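PDB 3ZID: tubulin-like protein CetZ from Methanosaeta thermophila, which binds GTP, probably hydrolyses it, and is thought to control cell shape as an archaeal cytoskeletal relative of tubulin and FtsZ. Local coordinates for residues A263-G268 with T297-H302; R272-I277 with L317-L322; G101-I106 with K130-A135. One frame throughout, in Å; residues are numbered along the deposited sequence.

Contact 2 lies within the mixed sheet and contact 1 at its margin, between the loops that lead into two of its strands, whereas contact 3 lies in the GTPase domain, its centre about 32 Å from that of contact 1 and 23 Å from that of contact 2. Contact 2 is the buried one: two antiparallel strands share main-chain hydrogen bonds and pack mostly apolar side chains. Contact 1 is partly buried and rests on a few contacts of one valine with a threonine and an isoleucine. The two touch, as Val-265 packs on Leu-320. In contact 3, also partly buried, the end of a helix is tied to the approach to a parallel strand chiefly through one tyrosine. None lies at the nucleotide.

Contact 1 (A263-G268 with T297-H302); sequences ANVDAG and TETIGH
Val-265 and Gly-268 meet Thr-299 and Ile-300 where two loops come together, each leading into one of two adjacent parallel strands, 270-279 and 302-309, of the mixed sheet. The first loop is folded by an Asx motif. Asn-264 OD1 accepts from Ala-267 N at 3.1 Å, the donor standing well above the amide carbonyl plane, while Gly-268 N closes back on Val-265 O. Val-265 then carries the contact. CG1, anti to the backbone N (chi1 174°), lies 3.8 Å from the terminal CD1 of Ile-300 and equally far from Thr-299 OG1, so that it touches both residues with one methyl; the other branch, CG2, leans on Leu-320 of strand 315-322. Thr-299 is approached at about a right angle, and its CB rests 3.6 Å from Val-265 O. Its hydroxyl makes a weak hydrogen bond with Leu-296 O, at the end of the preceding helix. Asp-266 adds only a distant brush of its carbonyl. No direct hydrogen bond crosses; a water lies between Val-265 O and Thr-299 O, although its approach to the valine is too short to trust. At Gly-268, CA comes 3.9 Å from Thr-299 O.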
loop_
_atom_site.group_PDB
_atom_site.type_symbol
_atom_site.label_atom_id
_atom_site.label_comp_id
_atom_site.label_asym_id
_atom_site.label_seq_id
_atom_site.Cartn_x
_atom_site.Cartn_y
_atom_site.Cartn_z
ATOM N N ALA A 263 0.299 5.710 12.064
ATOM C CA ALA A 263 1.352 5.424 13.041
ATOM C C ALA A 263 1.500 6.601 14.011
ATOM O O ALA A 263 1.291 7.760 13.650
ATOM C CB ALA A 263 2.664 5.129 12.355
ATOM N N ASN A 264 1.804 6.296 15.262
ATOM C CA ASN A 264 1.997 7.334 16.269
ATOM C C ASN A 264 3.479 7.533 16.524
ATOM O O ASN A 264 4.081 6.797 17.309
ATOM C CB ASN A 264 1.272 6.984 17.576
ATOM C CG ASN A 264 1.249 8.145 18.578
ATOM O OD1 ASN A 264 2.127 9.013 18.586
ATOM N ND2 ASN A 264 0.242 8.147 19.437
ATOM N N VAL A 265 4.065 8.510 15.835
ATOM C CA VAL A 265 5.486 8.803 15.950
ATOM C C VAL A 265 5.875 9.285 17.360
ATOM O O VAL A 265 6.935 8.926 17.884
ATOM C CB VAL A 265 5.941 9.838 14.864
ATOM C CG1 VAL A 265 7.376 10.243 15.075
ATOM C CG2 VAL A 265 5.776 9.249 13.481
ATOM N N ASP A 266 5.024 10.091 17.984
ATOM C CA ASP A 266 5.337 10.576 19.325
ATOM C C ASP A 266 5.444 9.421 20.319
ATOM O O ASP A 266 6.150 9.523 21.316
ATOM C CB ASP A 266 4.313 11.606 19.808
ATOM C CG ASP A 266 4.344 12.888 19.000
ATOM O OD1 ASP A 266 5.374 13.169 18.345
ATOM O OD2 ASP A 266 3.331 13.620 19.028
ATOM N N ALA A 267 4.752 8.319 20.034
ATOM C CA ALA A 267 4.788 7.147 20.907
ATOM C C ALA A 267 6.002 6.257 20.643
ATOM O O ALA A 267 6.193 5.249 21.314
ATOM C CB ALA A 267 3.508 6.342 20.765
ATOM N N GLY A 268 6.813 6.630 19.663
ATOM C CA GLY A 268 7.991 5.858 19.305
ATOM C C GLY A 268 7.746 4.623 18.438
ATOM O O GLY A 268 8.565 3.703 18.425
ATOM N N THR A 297 15.364 12.579 16.324
ATOM C CA THR A 297 16.113 11.440 16.837
ATOM C C THR A 297 15.719 11.145 18.284
ATOM O O THR A 297 16.111 10.124 18.851
ATOM C CB THR A 297 17.629 11.650 16.705
ATOM O OG1 THR A 297 18.001 12.880 17.335
ATOM C CG2 THR A 297 18.024 11.697 15.228
ATOM N N GLU A 298 14.934 12.048 18.867
ATOM C CA GLU A 298 14.357 11.834 20.183
ATOM C C GLU A 298 13.301 10.746 20.093
ATOM O O GLU A 298 13.220 9.874 20.959
ATOM C CB GLU A 298 13.686 13.117 20.676
ATOM C CG GLU A 298 12.972 12.977 22.017
ATOM C CD GLU A 298 12.118 14.189 22.365
ATOM O OE1 GLU A 298 11.542 14.796 21.439
ATOM O OE2 GLU A 298 12.019 14.530 23.563
ATOM N N THR A 299 12.506 10.772 19.026
ATOM C CA THR A 299 11.407 9.832 18.922
ATOM C C THR A 299 11.660 8.783 17.848
ATOM O O THR A 299 11.037 7.720 17.850
ATOM C CB THR A 299 10.072 10.556 18.645
ATOM O OG1 THR A 299 10.156 11.262 17.403
ATOM C CG2 THR A 299 9.773 11.553 19.743
ATOM N N ILE A 300 12.567 9.101 16.925
ATOM C CA ILE A 300 12.899 8.220 15.805
ATOM C C ILE A 300 14.390 7.875 15.795
ATOM O O ILE A 300 15.219 8.761 15.598
ATOM C CB ILE A 300 12.495 8.842 14.453
ATOM C CG1 ILE A 300 11.016 9.196 14.441
ATOM C CG2 ILE A 300 12.848 7.902 13.304
ATOM C CD1 ILE A 300 10.578 9.858 13.149
ATOM N N GLY A 301 14.727 6.599 15.958
ATOM C CA GLY A 301 16.117 6.164 15.987
ATOM C C GLY A 301 17.126 6.661 14.949
ATOM O O GLY A 301 18.166 7.212 15.302
ATOM N N HIS A 302 16.820 6.470 13.672
ATOM C CA HIS A 302 17.698 6.883 12.584
ATOM C C HIS A 302 16.933 7.713 11.562
ATOM O O HIS A 302 15.947 7.249 11.003
ATOM C CB HIS A 302 18.276 5.649 11.887
ATOM C CG HIS A 302 18.970 4.697 12.812
ATOM N ND1 HIS A 302 20.148 5.004 13.460
ATOM C CD2 HIS A 302 18.643 3.440 13.203
ATOM C CE1 HIS A 302 20.519 3.977 14.205
ATOM N NE2 HIS A 302 19.622 3.016 14.068
HETATM O O HOH W 1 8.274 7.354 16.627
#

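Contact 2 (R272-I277 with L317-L322); sequences RAMIVI and LSVLSL
Met-274 and Val-319 face each other as an antiparallel hydrogen-bonded pair within the mixed sheet, linked by two main-chain bonds: Met-274 N reaches Val-319 O at 2.9 Å and Val-319 N returns to Met-274 O. Both donors lie in the carbonyl planes. Val-276 and Leu-317 repeat the arrangement; there Val-276 N meets Leu-317 O at 2.8 Å with an almost straight N-H...O angle of 174°. Next to the first pair, Ala-273 CA lies 3.0 Å from Val-319 O in a CA-H...O contact. On the face of Met-274 and Val-319 the two side chains run alongside each other. The methionine sets out anti to its backbone nitrogen (chi1 -176°) and then bends at chi3 (64°), which brings CE onto Val-319 CG2 at 3.5 Å, a tight carbon contact. On the other face, Ala-273 CB touches Leu-320 CD2 at 3.6 Å, and Ile-275 CD1 lies over Ser-318 CB, also at 3.6 Å.

Further out, helices 186-210 and 219-225 cover the methionine face through Leu-204 and Phe-221; the former probably corresponds to the long central helix of tubulins. Across the sheet, Leu-254 packs on Ser-318 and Leu-320, and the hydroxyl of Ser-318 bonds to Ser-253 O. The extended Arg-272 gives NH1 to Thr-223 O. The chemistry divides: main-chain groups pair between strands, while the side chains, mostly apolar, pack on the flanking helices and loops, and Arg-272 NH1 and Ser-318 OG find carbonyls in flanking segments.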
loop_
_atom_site.group_PDB
_atom_site.type_symbol
_atom_site.label_atom_id
_atom_site.label_comp_id
_atom_site.label_asym_id
_atom_site.label_seq_id
_atom_site.Cartn_x
_atom_site.Cartn_y
_atom_site.Cartn_z
ATOM N N ARG A 272 12.886 4.118 11.986
ATOM C CA ARG A 272 13.697 4.816 10.988
ATOM C C ARG A 272 12.834 5.718 10.128
ATOM O O ARG A 272 11.644 5.453 9.929
ATOM C CB ARG A 272 14.459 3.836 10.090
ATOM C CG ARG A 272 15.488 3.003 10.833
ATOM C CD ARG A 272 16.005 1.834 10.014
ATOM N NE ARG A 272 16.795 0.933 10.853
ATOM C CZ ARG A 272 17.504 -0.098 10.410
ATOM N NH1 ARG A 272 17.545 -0.382 9.116
ATOM N NH2 ARG A 272 18.179 -0.848 11.271
ATOM N N ALA A 273 13.439 6.791 9.621
ATOM C CA ALA A 273 12.741 7.686 8.706
ATOM C C ALA A 273 13.684 8.344 7.682
ATOM O O ALA A 273 14.883 8.495 7.917
ATOM C CB ALA A 273 11.971 8.746 9.477
ATOM N N MET A 274 13.124 8.667 6.522
ATOM C CA MET A 274 13.777 9.507 5.533
ATOM C C MET A 274 12.867 10.729 5.363
ATOM O O MET A 274 11.680 10.590 5.067
ATOM C CB MET A 274 13.950 8.769 4.203
ATOM C CG MET A 274 14.733 9.557 3.129
ATOM S SD MET A 274 15.013 8.572 1.632
ATOM C CE MET A 274 13.351 8.305 1.062
ATOM N N ILE A 275 13.396 11.916 5.633
ATOM C CA ILE A 275 12.631 13.151 5.472
ATOM C C ILE A 275 13.167 13.933 4.270
ATOM O O ILE A 275 14.347 14.247 4.225
ATOM C CB ILE A 275 12.721 14.054 6.733
ATOM C CG1 ILE A 275 12.395 13.276 8.014
ATOM C CG2 ILE A 275 11.834 15.274 6.586
ATOM C CD1 ILE A 275 10.996 12.780 8.102
ATOM N N VAL A 276 12.314 14.222 3.295
ATOM C CA VAL A 276 12.716 14.974 2.117
ATOM C C VAL A 276 12.002 16.311 2.130
ATOM O O VAL A 276 10.782 16.359 2.237
ATOM C CB VAL A 276 12.356 14.236 0.793
ATOM C CG1 VAL A 276 12.846 15.040 -0.426
ATOM C CG2 VAL A 276 12.953 12.855 0.782
ATOM N N ILE A 277 12.780 17.391 2.066
ATOM C CA ILE A 277 12.245 18.747 1.992
ATOM C C ILE A 277 12.447 19.280 0.584
ATOM O O ILE A 277 13.562 19.269 0.054
ATOM C CB ILE A 277 12.979 19.722 2.938
ATOM C CG1 ILE A 277 13.220 19.088 4.302
ATOM C CG2 ILE A 277 12.194 21.045 3.059
ATOM C CD1 ILE A 277 12.040 19.200 5.195
ATOM N N LEU A 317 8.086 15.189 2.416
ATOM C CA LEU A 317 7.744 13.785 2.378
ATOM C C LEU A 317 8.502 13.062 3.472
ATOM O O LEU A 317 9.704 13.210 3.620
ATOM C CB LEU A 317 8.095 13.183 1.022
ATOM C CG LEU A 317 7.822 11.671 0.923
ATOM C CD1 LEU A 317 6.379 11.443 0.644
ATOM C CD2 LEU A 317 8.669 11.072 -0.180
ATOM N N SER A 318 7.788 12.251 4.225
ATOM C CA SER A 318 8.431 11.409 5.212
ATOM C C SER A 318 8.226 9.933 4.860
ATOM O O SER A 318 7.127 9.506 4.502
ATOM C CB SER A 318 7.885 11.728 6.607
ATOM O OG SER A 318 6.476 11.544 6.652
ATOM N N VAL A 319 9.301 9.168 4.927
ATOM C CA VAL A 319 9.212 7.734 4.718
ATOM C C VAL A 319 9.502 7.168 6.075
ATOM O O VAL A 319 10.568 7.392 6.621
ATOM C CB VAL A 319 10.231 7.209 3.680
ATOM C CG1 VAL A 319 10.045 5.689 3.458
ATOM C CG2 VAL A 319 10.115 8.004 2.343
ATOM N N LEU A 320 8.526 6.468 6.637
ATOM C CA LEU A 320 8.637 5.922 7.987
ATOM C C LEU A 320 8.735 4.412 7.936
ATOM O O LEU A 320 8.121 3.767 7.095
ATOM C CB LEU A 320 7.409 6.261 8.814
ATOM C CG LEU A 320 7.139 7.725 9.110
ATOM C CD1 LEU A 320 5.927 7.827 10.029
ATOM C CD2 LEU A 320 8.366 8.348 9.748
ATOM N N SER A 321 9.542 3.873 8.833
ATOM C CA SER A 321 9.633 2.453 9.085
ATOM C C SER A 321 9.100 2.178 10.490
ATOM O O SER A 321 9.468 2.880 11.428
ATOM C CB SER A 321 11.108 2.041 8.990
ATOM O OG SER A 321 11.319 0.706 9.390
ATOM N N LEU A 322 8.262 1.151 10.651
ATOM C CA LEU A 322 7.620 0.890 11.947
ATOM C C LEU A 322 8.390 -0.116 12.795
ATOM O O LEU A 322 8.914 -1.097 12.270
ATOM C CB LEU A 322 6.186 0.389 11.748
ATOM C CG LEU A 322 5.321 1.395 10.984
ATOM C CD1 LEU A 322 3.882 0.901 10.852
ATOM C CD2 LEU A 322 5.396 2.791 11.656
#

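Contact 3 (G101-I106 with K130-A135)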
loop_
_atom_site.group_PDB
_atom_site.type_symbol
_atom_site.label_atom_id
_atom_site.label_comp_id
_atom_site.label_asym_id
_atom_site.label_seq_id
_atom_site.Cartn_x
_atom_site.Cartn_y
_atom_site.Cartn_z
ATOM N N GLY A 101 12.560 -4.078 -20.165
ATOM C CA GLY A 101 13.951 -3.852 -19.812
ATOM C C GLY A 101 14.304 -4.071 -18.356
ATOM O O GLY A 101 13.640 -4.828 -17.643
ATOM N N ASP A 102 15.381 -3.424 -17.924
ATOM C CA ASP A 102 15.841 -3.550 -16.550
ATOM C C ASP A 102 15.253 -2.455 -15.699
ATOM O O ASP A 102 14.910 -1.391 -16.197
ATOM C CB ASP A 102 17.370 -3.495 -16.456
ATOM C CG ASP A 102 18.025 -4.837 -16.684
ATOM O OD1 ASP A 102 17.365 -5.874 -16.469
ATOM O OD2 ASP A 102 19.210 -4.855 -17.072
ATOM N N PHE A 103 15.117 -2.740 -14.409
ATOM C CA PHE A 103 14.598 -1.780 -13.449
ATOM C C PHE A 103 15.422 -1.794 -12.193
ATOM O O PHE A 103 15.866 -2.848 -11.749
ATOM C CB PHE A 103 13.150 -2.096 -13.114
ATOM C CG PHE A 103 12.269 -2.068 -14.302
ATOM C CD1 PHE A 103 11.909 -0.852 -14.875
ATOM C CD2 PHE A 103 11.856 -3.245 -14.893
ATOM C CE1 PHE A 103 11.114 -0.814 -15.996
ATOM C CE2 PHE A 103 11.062 -3.218 -16.003
ATOM C CZ PHE A 103 10.689 -1.996 -16.565
ATOM N N ASP A 104 15.597 -0.615 -11.609
ATOM C CA ASP A 104 16.291 -0.488 -10.346
ATOM C C ASP A 104 15.294 -0.477 -9.180
ATOM O O ASP A 104 15.631 -0.813 -8.054
ATOM C CB ASP A 104 17.096 0.805 -10.347
ATOM C CG ASP A 104 17.913 0.985 -11.623
ATOM O OD1 ASP A 104 18.700 0.072 -11.970
ATOM O OD2 ASP A 104 17.757 2.039 -12.278
ATOM N N LEU A 105 14.069 -0.070 -9.458
ATOM C CA LEU A 105 13.095 0.169 -8.408
ATOM C C LEU A 105 11.723 -0.274 -8.897
ATOM O O LEU A 105 11.262 0.151 -9.954
ATOM C CB LEU A 105 13.085 1.669 -8.056
ATOM C CG LEU A 105 12.066 2.173 -7.038
ATOM C CD1 LEU A 105 12.260 1.506 -5.688
ATOM C CD2 LEU A 105 12.199 3.693 -6.898
ATOM N N ILE A 106 11.059 -1.111 -8.119
ATOM C CA ILE A 106 9.767 -1.644 -8.532
ATOM C C ILE A 106 8.737 -1.429 -7.445
ATOM O O ILE A 106 8.943 -1.815 -6.292
ATOM C CB ILE A 106 9.865 -3.172 -8.902
ATOM C CG1 ILE A 106 10.980 -3.418 -9.940
ATOM C CG2 ILE A 106 8.529 -3.697 -9.418
ATOM C CD1 ILE A 106 11.186 -4.914 -10.338
ATOM N N LYS A 130 13.828 -12.816 -7.965
ATOM C CA LYS A 130 14.720 -13.724 -8.684
ATOM C C LYS A 130 15.303 -13.082 -9.937
ATOM O O LYS A 130 16.480 -13.229 -10.216
ATOM C CB LYS A 130 13.981 -14.980 -9.129
ATOM C CG LYS A 130 13.493 -15.877 -8.035
ATOM C CD LYS A 130 12.752 -17.044 -8.684
ATOM C CE LYS A 130 11.889 -17.784 -7.713
ATOM N NZ LYS A 130 11.047 -18.780 -8.434
ATOM N N ARG A 131 14.468 -12.366 -10.685
ATOM C CA ARG A 131 14.859 -11.845 -11.990
ATOM C C ARG A 131 15.618 -10.525 -11.911
ATOM O O ARG A 131 16.497 -10.258 -12.731
ATOM C CB ARG A 131 13.627 -11.700 -12.882
ATOM C CG ARG A 131 13.132 -13.024 -13.426
ATOM C CD ARG A 131 11.634 -12.997 -13.686
ATOM N NE ARG A 131 11.108 -14.320 -14.028
ATOM C CZ ARG A 131 10.860 -15.286 -13.144
ATOM N NH1 ARG A 131 11.102 -15.094 -11.855
ATOM N NH2 ARG A 131 10.375 -16.452 -13.552
ATOM N N TYR A 132 15.304 -9.727 -10.894
ATOM C CA TYR A 132 15.929 -8.422 -10.705
ATOM C C TYR A 132 16.559 -8.383 -9.323
ATOM O O TYR A 132 16.059 -7.700 -8.435
ATOM C CB TYR A 132 14.877 -7.319 -10.812
ATOM C CG TYR A 132 14.190 -7.241 -12.162
ATOM C CD1 TYR A 132 14.808 -6.625 -13.248
ATOM C CD2 TYR A 132 12.917 -7.758 -12.340
ATOM C CE1 TYR A 132 14.178 -6.542 -14.480
ATOM C CE2 TYR A 132 12.277 -7.685 -13.567
ATOM C CZ TYR A 132 12.910 -7.077 -14.638
ATOM O OH TYR A 132 12.272 -7.005 -15.863
ATOM N N LYS A 133 17.654 -9.128 -9.152
ATOM C CA LYS A 133 18.249 -9.377 -7.835
ATOM C C LYS A 133 18.753 -8.107 -7.192
ATOM O O LYS A 133 18.799 -7.998 -5.975
ATOM C CB LYS A 133 19.420 -10.377 -7.918
ATOM C CG LYS A 133 19.110 -11.729 -8.535
ATOM C CD LYS A 133 20.391 -12.578 -8.627
ATOM C CE LYS A 133 20.125 -13.980 -9.185
ATOM N NZ LYS A 133 21.388 -14.769 -9.421
ATOM N N ASN A 134 19.158 -7.156 -8.018
ATOM C CA ASN A 134 19.702 -5.907 -7.527
ATOM C C ASN A 134 18.616 -4.850 -7.296
ATOM O O ASN A 134 18.899 -3.760 -6.805
ATOM C CB ASN A 134 20.768 -5.394 -8.487
ATOM C CG ASN A 134 21.941 -6.356 -8.623
ATOM O OD1 ASN A 134 22.368 -6.979 -7.651
ATOM N ND2 ASN A 134 22.466 -6.478 -9.834
ATOM N N ALA A 135 17.376 -5.175 -7.648
ATOM C CA ALA A 135 16.288 -4.199 -7.556
ATOM C C ALA A 135 15.739 -3.972 -6.149
ATOM O O ALA A 135 15.731 -4.868 -5.310
ATOM C CB ALA A 135 15.152 -4.589 -8.491
#
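Tyr-132 is the first residue to leave helix 117-131, and its ring lies against Gly-101, Phe-103 and Ile-106 at the approach to strand 105-111. The contact closes the beta-alpha-beta unit formed with strand 136-143, part of the Rossmann-like parallel sheet of the GTPase domain. With CG anti to its carbonyl carbon (chi1 -62°), the tyrosine sends OH to Gly-101 O at 3.1 Å, nearly in line with the C=O bond. Phe-103 lies alongside and turns an edge toward the tyrosine face in an offset edge-to-face pair, ring centres 5.9 Å apart and planes at 61°; its CD2 is 4.0 Å from Tyr-132 CZ. Ile-106 comes across at about a right angle. Its chain is extended at chi2 (178°), which carries CD1 to within 3.9 Å of Tyr-132 CD2. Asp-102 stays at the ring edge, with Asp-102 OD1 3.8 Å from Tyr-132 CE1.

A type I turn that starts at the tyrosine leads to Ala-135, whose CB sits 3.8 Å from Phe-103 O and whose CA makes a CA-H...O contact with Asp-104 O at 3.5 Å. Ile-97 and Glu-98 of helix 79-98 also pack on the tyrosine. A leucine at Tyr-132 would probably leave Gly-101 O without its hydroxyl donor and Phe-103 without the aromatic face it meets. One ring therefore combines two kinds of hold, a polar grip at its hydroxyl and dispersion over its carbons, though Phe-103 N remains buried nearby without a hydrogen-bond partner.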